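Local coordinates for immunoreactive 84kD antigen PG93 (Porphyromonas gingivalis, PDB 5M11), which binds zinc and calcium ions and is an essential cell-surface component of the bacterial type IX secretion system, at residues A[229-234]-A[249-254]; A[675-680]-A[688-693]; A[734-739]-A[751-756]. One frame throughout, in Å; residues are numbered along the deposited sequence.

Interaction 1. Residues A[229-234]-A[249-254]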
loop_
_atom_site.group_PDB
_atom_site.type_symbol
_atom_site.label_atom_id
_atom_site.label_comp_id
_atom_site.label_asym_id
_atom_site.label_seq_id
_atom_site.Cartn_x
_atom_site.Cartn_y
_atom_site.Cartn_z
ATOM N N LEU A 229 -42.315 3.917 -1.680
ATOM C CA LEU A 229 -42.168 2.582 -1.115
ATOM C C LEU A 229 -41.545 2.683 0.269
ATOM O O LEU A 229 -41.038 3.739 0.658
ATOM C CB LEU A 229 -41.421 1.577 -2.026
ATOM C CG LEU A 229 -39.977 1.772 -2.529
ATOM C CD1 LEU A 229 -39.883 2.764 -3.636
ATOM C CD2 LEU A 229 -38.951 2.007 -1.418
ATOM N N SER A 230 -41.605 1.588 1.010
ATOM C CA SER A 230 -41.047 1.492 2.341
ATOM C C SER A 230 -39.950 0.450 2.333
ATOM O O SER A 230 -40.198 -0.730 2.574
ATOM C CB SER A 230 -42.127 1.142 3.359
ATOM O OG SER A 230 -43.320 1.892 3.211
ATOM N N SER A 231 -38.730 0.875 2.035
ATOM C CA SER A 231 -37.564 0.001 2.041
ATOM C C SER A 231 -37.107 -0.271 3.501
ATOM O O SER A 231 -37.696 0.262 4.454
ATOM C CB SER A 231 -36.450 0.647 1.229
ATOM O OG SER A 231 -35.324 -0.201 1.160
ATOM N N SER A 232 -36.070 -1.113 3.674
ATOM C CA SER A 232 -35.522 -1.412 4.992
ATOM C C SER A 232 -34.656 -0.241 5.451
ATOM O O SER A 232 -34.170 0.515 4.601
ATOM C CB SER A 232 -34.716 -2.707 4.956
ATOM O OG SER A 232 -33.538 -2.583 4.179
ATOM N N ALA A 233 -34.449 -0.095 6.786
ATOM C CA ALA A 233 -33.643 0.974 7.387
ATOM C C ALA A 233 -32.236 0.970 6.851
ATOM O O ALA A 233 -31.730 -0.062 6.406
ATOM C CB ALA A 233 -33.610 0.840 8.900
ATOM N N ASP A 234 -31.623 2.148 6.862
ATOM C CA ASP A 234 -30.259 2.393 6.423
ATOM C C ASP A 234 -30.005 1.795 5.019
ATOM O O ASP A 234 -29.006 1.102 4.782
ATOM C CB ASP A 234 -29.252 1.890 7.476
ATOM C CG ASP A 234 -29.349 2.663 8.784
ATOM O OD1 ASP A 234 -28.735 3.747 8.877
ATOM O OD2 ASP A 234 -30.060 2.189 9.711
ATOM N N GLU A 249 -31.088 -4.329 2.440
ATOM C CA GLU A 249 -30.460 -5.607 2.724
ATOM C C GLU A 249 -31.326 -6.708 2.126
ATOM O O GLU A 249 -32.509 -6.793 2.461
ATOM C CB GLU A 249 -30.257 -5.803 4.228
ATOM C CG GLU A 249 -28.846 -5.481 4.677
ATOM C CD GLU A 249 -28.536 -5.978 6.075
ATOM O OE1 GLU A 249 -28.191 -7.174 6.222
ATOM O OE2 GLU A 249 -28.662 -5.177 7.029
ATOM N N ASN A 250 -30.754 -7.459 1.159
ATOM C CA ASN A 250 -31.270 -8.622 0.404
ATOM C C ASN A 250 -31.982 -8.238 -0.926
ATOM O O ASN A 250 -32.078 -9.106 -1.797
ATOM C CB ASN A 250 -32.158 -9.594 1.243
ATOM C CG ASN A 250 -33.617 -9.244 1.456
ATOM O OD1 ASN A 250 -34.431 -9.241 0.530
ATOM N ND2 ASN A 250 -34.008 -9.078 2.711
ATOM N N ARG A 251 -32.443 -6.987 -1.111
ATOM C CA ARG A 251 -33.097 -6.629 -2.374
ATOM C C ARG A 251 -32.827 -5.169 -2.803
ATOM O O ARG A 251 -32.433 -4.340 -1.979
ATOM C CB ARG A 251 -34.615 -6.913 -2.309
ATOM C CG ARG A 251 -35.468 -5.901 -1.536
ATOM C CD ARG A 251 -35.537 -6.155 -0.039
ATOM N NE ARG A 251 -36.301 -5.105 0.634
ATOM C CZ ARG A 251 -36.096 -4.697 1.883
ATOM N NH1 ARG A 251 -35.141 -5.251 2.622
ATOM N NH2 ARG A 251 -36.835 -3.725 2.398
ATOM N N ILE A 252 -33.016 -4.886 -4.113
ATOM C CA ILE A 252 -32.874 -3.565 -4.756
ATOM C C ILE A 252 -34.252 -3.116 -5.229
ATOM O O ILE A 252 -35.100 -3.963 -5.556
ATOM C CB ILE A 252 -31.864 -3.558 -5.962
ATOM C CG1 ILE A 252 -30.423 -3.764 -5.540
ATOM C CG2 ILE A 252 -31.972 -2.291 -6.825
ATOM C CD1 ILE A 252 -29.530 -3.994 -6.765
ATOM N N TYR A 253 -34.446 -1.780 -5.296
ATOM C CA TYR A 253 -35.625 -1.113 -5.831
ATOM C C TYR A 253 -35.166 -0.210 -6.938
ATOM O O TYR A 253 -34.400 0.726 -6.698
ATOM C CB TYR A 253 -36.403 -0.325 -4.770
ATOM C CG TYR A 253 -36.966 -1.171 -3.656
ATOM C CD1 TYR A 253 -38.264 -1.668 -3.721
ATOM C CD2 TYR A 253 -36.228 -1.416 -2.499
ATOM C CE1 TYR A 253 -38.801 -2.424 -2.682
ATOM C CE2 TYR A 253 -36.755 -2.163 -1.454
ATOM C CZ TYR A 253 -38.043 -2.669 -1.550
ATOM O OH TYR A 253 -38.560 -3.416 -0.525
ATOM N N PHE A 254 -35.585 -0.525 -8.155
ATOM C CA PHE A 254 -35.254 0.266 -9.320
ATOM C C PHE A 254 -36.443 1.153 -9.669
ATOM O O PHE A 254 -37.494 0.636 -10.069
ATOM C CB PHE A 254 -34.836 -0.633 -10.504
ATOM C CG PHE A 254 -34.615 0.117 -11.798
ATOM C CD1 PHE A 254 -33.873 1.293 -11.822
ATOM C CD2 PHE A 254 -35.153 -0.351 -12.989
ATOM C CE1 PHE A 254 -33.678 1.989 -13.012
ATOM C CE2 PHE A 254 -34.963 0.349 -14.179
ATOM C CZ PHE A 254 -34.221 1.511 -14.184
#

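Interaction 2. Residues A[675-680]-A[688-693]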
loop_
_atom_site.group_PDB
_atom_site.type_symbol
_atom_site.label_atom_id
_atom_site.label_comp_id
_atom_site.label_asym_id
_atom_site.label_seq_id
_atom_site.Cartn_x
_atom_site.Cartn_y
_atom_site.Cartn_z
ATOM N N TYR A 675 22.229 2.619 -22.465
ATOM C CA TYR A 675 21.905 3.677 -23.435
ATOM C C TYR A 675 22.033 5.100 -22.835
ATOM O O TYR A 675 21.929 5.270 -21.624
ATOM C CB TYR A 675 20.503 3.464 -24.024
ATOM C CG TYR A 675 19.364 3.601 -23.042
ATOM C CD1 TYR A 675 18.522 4.708 -23.072
ATOM C CD2 TYR A 675 19.072 2.584 -22.137
ATOM C CE1 TYR A 675 17.433 4.813 -22.207
ATOM C CE2 TYR A 675 17.978 2.671 -21.276
ATOM C CZ TYR A 675 17.167 3.794 -21.305
ATOM O OH TYR A 675 16.120 3.905 -20.421
ATOM N N VAL A 676 22.271 6.108 -23.692
ATOM C CA VAL A 676 22.390 7.519 -23.292
ATOM C C VAL A 676 21.220 8.277 -23.854
ATOM O O VAL A 676 20.879 8.101 -25.027
ATOM C CB VAL A 676 23.705 8.235 -23.728
ATOM C CG1 VAL A 676 24.009 9.423 -22.832
ATOM C CG2 VAL A 676 24.895 7.301 -23.809
ATOM N N TYR A 677 20.637 9.158 -23.046
ATOM C CA TYR A 677 19.551 10.015 -23.472
ATOM C C TYR A 677 19.713 11.361 -22.779
ATOM O O TYR A 677 19.943 11.418 -21.566
ATOM C CB TYR A 677 18.157 9.390 -23.263
ATOM C CG TYR A 677 17.712 9.240 -21.828
ATOM C CD1 TYR A 677 16.912 10.202 -21.221
ATOM C CD2 TYR A 677 18.045 8.111 -21.092
ATOM C CE1 TYR A 677 16.466 10.050 -19.905
ATOM C CE2 TYR A 677 17.627 7.957 -19.767
ATOM C CZ TYR A 677 16.834 8.929 -19.176
ATOM O OH TYR A 677 16.433 8.777 -17.865
ATOM N N PRO A 678 19.658 12.458 -23.552
ATOM C CA PRO A 678 19.386 12.509 -24.992
ATOM C C PRO A 678 20.637 12.326 -25.871
ATOM O O PRO A 678 21.748 12.746 -25.528
ATOM C CB PRO A 678 18.758 13.892 -25.164
ATOM C CG PRO A 678 19.394 14.739 -24.091
ATOM C CD PRO A 678 19.797 13.808 -22.972
ATOM N N ASN A 679 20.436 11.662 -27.014
ATOM C CA ASN A 679 21.452 11.448 -28.033
ATOM C C ASN A 679 20.832 11.832 -29.395
ATOM O O ASN A 679 19.896 11.163 -29.845
ATOM C CB ASN A 679 22.013 10.023 -28.017
ATOM C CG ASN A 679 23.143 9.792 -29.004
ATOM O OD1 ASN A 679 23.750 10.724 -29.580
ATOM N ND2 ASN A 679 23.457 8.528 -29.219
ATOM N N PRO A 680 21.285 12.941 -30.027
ATOM C CA PRO A 680 22.380 13.829 -29.607
ATOM C C PRO A 680 21.966 14.814 -28.512
ATOM O O PRO A 680 20.765 15.055 -28.325
ATOM C CB PRO A 680 22.733 14.563 -30.910
ATOM C CG PRO A 680 21.434 14.660 -31.633
ATOM C CD PRO A 680 20.723 13.364 -31.327
ATOM N N GLY A 688 21.728 17.986 -19.129
ATOM C CA GLY A 688 22.844 17.094 -19.465
ATOM C C GLY A 688 22.422 15.748 -20.034
ATOM O O GLY A 688 21.391 15.671 -20.710
ATOM N N VAL A 689 23.210 14.663 -19.771
ATOM C CA VAL A 689 22.885 13.300 -20.253
ATOM C C VAL A 689 22.675 12.315 -19.089
ATOM O O VAL A 689 23.232 12.500 -18.000
ATOM C CB VAL A 689 23.880 12.697 -21.286
ATOM C CG1 VAL A 689 23.909 13.507 -22.574
ATOM C CG2 VAL A 689 25.279 12.519 -20.713
ATOM N N THR A 690 21.883 11.256 -19.352
ATOM C CA THR A 690 21.598 10.176 -18.412
ATOM C C THR A 690 22.011 8.830 -19.020
ATOM O O THR A 690 21.524 8.464 -20.102
ATOM C CB THR A 690 20.111 10.170 -18.010
ATOM O OG1 THR A 690 19.789 11.446 -17.460
ATOM C CG2 THR A 690 19.757 9.046 -17.002
ATOM N N ILE A 691 22.921 8.107 -18.320
ATOM C CA ILE A 691 23.330 6.745 -18.677
ATOM C C ILE A 691 22.309 5.868 -18.030
ATOM O O ILE A 691 22.099 5.997 -16.828
ATOM C CB ILE A 691 24.792 6.339 -18.287
ATOM C CG1 ILE A 691 25.867 7.401 -18.705
ATOM C CG2 ILE A 691 25.144 4.944 -18.821
ATOM C CD1 ILE A 691 25.844 7.884 -20.128
ATOM N N ALA A 692 21.621 5.035 -18.811
ATOM C CA ALA A 692 20.585 4.169 -18.262
ATOM C C ALA A 692 20.768 2.720 -18.735
ATOM O O ALA A 692 21.662 2.453 -19.547
ATOM C CB ALA A 692 19.212 4.700 -18.635
ATOM N N GLY A 693 19.969 1.804 -18.170
ATOM C CA GLY A 693 20.042 0.371 -18.438
ATOM C C GLY A 693 21.279 -0.299 -17.856
ATOM O O GLY A 693 21.622 -1.416 -18.260
#

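Interaction 3. Residues A[734-739]-A[751-756]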
loop_
_atom_site.group_PDB
_atom_site.type_symbol
_atom_site.label_atom_id
_atom_site.label_comp_id
_atom_site.label_asym_id
_atom_site.label_seq_id
_atom_site.Cartn_x
_atom_site.Cartn_y
_atom_site.Cartn_z
ATOM N N SER A 734 31.590 20.231 -28.899
ATOM C CA SER A 734 30.868 19.310 -29.781
ATOM C C SER A 734 31.754 18.097 -30.074
ATOM O O SER A 734 32.972 18.162 -29.876
ATOM C CB SER A 734 30.460 20.007 -31.075
ATOM O OG SER A 734 29.648 21.134 -30.804
ATOM N N GLY A 735 31.144 17.002 -30.509
ATOM C CA GLY A 735 31.873 15.786 -30.828
ATOM C C GLY A 735 31.167 14.528 -30.397
ATOM O O GLY A 735 30.023 14.572 -29.925
ATOM N N VAL A 736 31.852 13.391 -30.589
ATOM C CA VAL A 736 31.355 12.066 -30.248
ATOM C C VAL A 736 32.080 11.628 -28.998
ATOM O O VAL A 736 33.311 11.564 -28.977
ATOM C CB VAL A 736 31.493 11.070 -31.426
ATOM C CG1 VAL A 736 31.428 9.624 -30.955
ATOM C CG2 VAL A 736 30.417 11.330 -32.472
ATOM N N TYR A 737 31.311 11.386 -27.943
ATOM C CA TYR A 737 31.836 10.979 -26.645
ATOM C C TYR A 737 31.493 9.515 -26.427
ATOM O O TYR A 737 30.643 8.972 -27.145
ATOM C CB TYR A 737 31.300 11.912 -25.530
ATOM C CG TYR A 737 31.805 13.334 -25.702
ATOM C CD1 TYR A 737 33.001 13.744 -25.124
ATOM C CD2 TYR A 737 31.140 14.239 -26.534
ATOM C CE1 TYR A 737 33.506 15.022 -25.335
ATOM C CE2 TYR A 737 31.645 15.517 -26.763
ATOM C CZ TYR A 737 32.831 15.901 -26.162
ATOM O OH TYR A 737 33.347 17.155 -26.360
ATOM N N ALA A 738 32.214 8.853 -25.515
ATOM C CA ALA A 738 32.019 7.430 -25.294
ATOM C C ALA A 738 31.889 7.103 -23.837
ATOM O O ALA A 738 32.561 7.685 -22.985
ATOM C CB ALA A 738 33.168 6.644 -25.890
ATOM N N VAL A 739 31.020 6.131 -23.567
ATOM C CA VAL A 739 30.699 5.602 -22.252
ATOM C C VAL A 739 31.188 4.150 -22.213
ATOM O O VAL A 739 30.682 3.286 -22.953
ATOM C CB VAL A 739 29.173 5.735 -21.991
ATOM C CG1 VAL A 739 28.801 5.261 -20.594
ATOM C CG2 VAL A 739 28.710 7.170 -22.214
ATOM N N LEU A 751 30.876 -0.730 -24.637
ATOM C CA LEU A 751 31.296 0.544 -25.165
ATOM C C LEU A 751 30.183 1.101 -26.014
ATOM O O LEU A 751 29.820 0.520 -27.039
ATOM C CB LEU A 751 32.615 0.412 -25.943
ATOM C CG LEU A 751 33.259 1.695 -26.482
ATOM C CD1 LEU A 751 33.454 2.748 -25.388
ATOM C CD2 LEU A 751 34.579 1.376 -27.159
ATOM N N ILE A 752 29.591 2.198 -25.536
ATOM C CA ILE A 752 28.493 2.869 -26.230
ATOM C C ILE A 752 28.880 4.349 -26.458
ATOM O O ILE A 752 29.608 4.936 -25.653
ATOM C CB ILE A 752 27.132 2.683 -25.502
ATOM C CG1 ILE A 752 27.060 3.455 -24.174
ATOM C CG2 ILE A 752 26.795 1.187 -25.311
ATOM C CD1 ILE A 752 25.682 3.887 -23.838
ATOM N N ARG A 753 28.433 4.923 -27.576
ATOM C CA ARG A 753 28.780 6.294 -27.932
ATOM C C ARG A 753 27.540 7.179 -28.071
ATOM O O ARG A 753 26.468 6.685 -28.433
ATOM C CB ARG A 753 29.584 6.307 -29.243
ATOM C CG ARG A 753 30.977 5.727 -29.133
ATOM C CD ARG A 753 31.461 5.245 -30.486
ATOM N NE ARG A 753 32.912 5.042 -30.524
ATOM C CZ ARG A 753 33.776 5.854 -31.135
ATOM N NH1 ARG A 753 33.345 6.938 -31.774
ATOM N NH2 ARG A 753 35.075 5.583 -31.119
ATOM N N PHE A 754 27.696 8.490 -27.789
ATOM C CA PHE A 754 26.654 9.521 -27.915
ATOM C C PHE A 754 27.275 10.822 -28.453
ATOM O O PHE A 754 28.461 11.090 -28.220
ATOM C CB PHE A 754 25.904 9.763 -26.592
ATOM C CG PHE A 754 26.683 10.527 -25.553
ATOM C CD1 PHE A 754 26.602 11.915 -25.479
ATOM C CD2 PHE A 754 27.507 9.863 -24.651
ATOM C CE1 PHE A 754 27.343 12.623 -24.530
ATOM C CE2 PHE A 754 28.221 10.567 -23.682
ATOM C CZ PHE A 754 28.137 11.942 -23.630
ATOM N N ALA A 755 26.469 11.632 -29.146
ATOM C CA ALA A 755 26.953 12.858 -29.753
ATOM C C ALA A 755 26.508 14.131 -29.023
ATOM O O ALA A 755 25.378 14.212 -28.532
ATOM C CB ALA A 755 26.489 12.914 -31.194
ATOM N N VAL A 756 27.434 15.124 -28.965
ATOM C CA VAL A 756 27.227 16.495 -28.480
ATOM C C VAL A 756 27.253 17.358 -29.744
ATOM O O VAL A 756 28.237 17.311 -30.484
ATOM C CB VAL A 756 28.235 16.968 -27.399
ATOM C CG1 VAL A 756 28.127 18.474 -27.175
ATOM C CG2 VAL A 756 28.028 16.219 -26.082
#

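Interaction 1. Residues A[229-234]-A[249-254]
The phenol ring of Tyr253 carries Leu229 on one face: CD2 of Leu229 stands 4.3 Å above the ring plane, over its centre, while CG of Leu229 comes within 4.0 Å of CD1 of Tyr253. Ser231 approaches the same ring obliquely through its OG. The guanidinium of Arg251 meets the Tyr253 hydroxyl at its edge, and its NH1 and NH2 lie close to CB of Ser232. This is a junction between consecutive blades of a beta-propeller. Strand 226-230 is the last of one four-stranded sheet, and strand 252-256 is the third of the next, whose first strand, 236-239, follows the linker after Ser230. The two segments run nearly antiparallel but do not pair as strands, so side chains carry the contact. Arg251 bends at chi2 (-85°), and its end rises toward 229-234, beside Ser232. NE donates to OH of Tyr253 at 3.0 Å in a nearly straight bond (165°) lying in the guanidinium plane, and NH1 reaches the backbone O of Glu249 at 3.1 Å. These two bonds hold the flat group at a fixed rotation, with Ser232 packed against it; CB of Ser232 lies 3.5 Å from NH2 of Arg251. The polar end of Ser231 is engaged elsewhere, hydrogen-bonding to Ser235, which also bonds to the backbone O of Ser232 and so ties the linker to itself. Leu229, meanwhile, belongs to the preceding blade through backbone pairing with Val215. Between the segments, the backbone N of Glu249 makes a weak hydrogen bond to OG of Ser232, 3.5 Å long.

Interaction 2. Residues A[675-680]-A[688-693]
A short antiparallel beta hairpin joins 675-680 to 688-693 at one edge of the smaller, three-stranded sheet of the C-terminal beta-sandwich. Strand 675-677 is the outermost strand, and strand 689-692 lies between it and strand 720-722. Two hydrogen-bonded pairs, Tyr675 with Ala692 and Tyr677 with Thr690, flank the non-hydrogen-bonded pair Val676 with Ile691. Among the four backbone bonds are Ala692 N to Tyr675 O at 2.8 Å and Thr690 N to Tyr677 O at 2.9 Å. On the face holding the tyrosines, both rings lean across to the partner strand, because each CG sits between the backbone N and the carbonyl carbon (chi1 66° in Tyr675, 69° in Tyr677). Tyr675 thereby covers Ala692 in a CH-pi contact, with CB of Ala692 3.8 Å from the ring centroid and displaced toward the rim. Tyr677 does the same over Thr690, whose CB lies 3.9 Å from the centroid, while Ala692 CB meets the edge of the Tyr677 ring at CE2, 3.8 Å away. OG1 of Thr690 bonds instead to Lys721 of the adjoining strand. On the other face the side chains of Val676 and Ile691 project alongside each other; CG1 of Val676 meets CD1 of Ile691 at 3.6 Å and also touches CB of Val689. This aliphatic patch continues onto Val739 of the facing sheet. Beyond the strand, a cis peptide before Pro678 turns the chain, and Pro678 CD rests 4.1 Å from CG1 of Val689. The chemistry thus divides the hairpin into an aliphatic side committed to the sandwich interior and an aromatic side whose rings cover small neighbours and whose tyrosines remain largely exposed.

Interaction 3. Residues A[734-739]-A[751-756]
Backbone hydrogen bonds set the register between 734-739 and 751-756. Gly735 with Val756, Tyr737 with Phe754 and Val739 with Ile752 are hydrogen-bonded antiparallel pairs, each joined by two bonds; Val739 N to Ile752 O (2.8 Å) and Val756 N to Gly735 O (2.8 Å) are nearly straight at 176° and 177°. Val736 faces Ala755 and Ala738 faces Arg753 in the non-hydrogen-bonded pairs between them. Aromatic contacts gather on the side of Tyr737 and Phe754. A chi1 of 74° swings the Phe754 ring across toward the partner strand, where it takes CB of Tyr737 over one face in a CH-pi contact, 4.0 Å from the centroid. CG2 of Val739 comes instead to the ring's edge, 3.7 Å from CE2 of Phe754. The Tyr737 ring runs back toward the start of its own strand and meets CG2 of Val756 obliquely, at 3.7 Å from CD2; its hydroxyl donates to the backbone O of Ala733. Apolar contacts on the same side finish with CB of Val739 against CG1 of Ile752, at 3.8 Å. On the reverse side the aliphatic part of Arg753 packs beside CB of Ala738, which also touches CD1 of Leu751 (3.9 Å), and the end of the arginine passes Val736 at about a right angle. A regular antiparallel hairpin results, at the edge of a four-stranded sheet whose buried face supplies Val739, Ile752 and Phe754 to the core of a beta-sandwich, as in the C-terminal domains of type IX secretion proteins.

How the interactions relate
Along the chain the three contacts follow in series, none nested in or crossing another. Interaction 1 closes 14 residues, including the first two strands of a propeller blade, and so joins that blade to the one before. Its centre lies about 62 Å from that of interaction 2 and 71 Å from that of interaction 3, on the opposite side of the chain's centre. Interactions 2 and 3 each close a hairpin in the C-terminal sandwich, one in each sheet, with centres about 10 Å apart. They meet directly: Val676 packs on Ile752, and Asn679 OD1 probably accepts a hydrogen bond from Ala755 N, linking the two sheets.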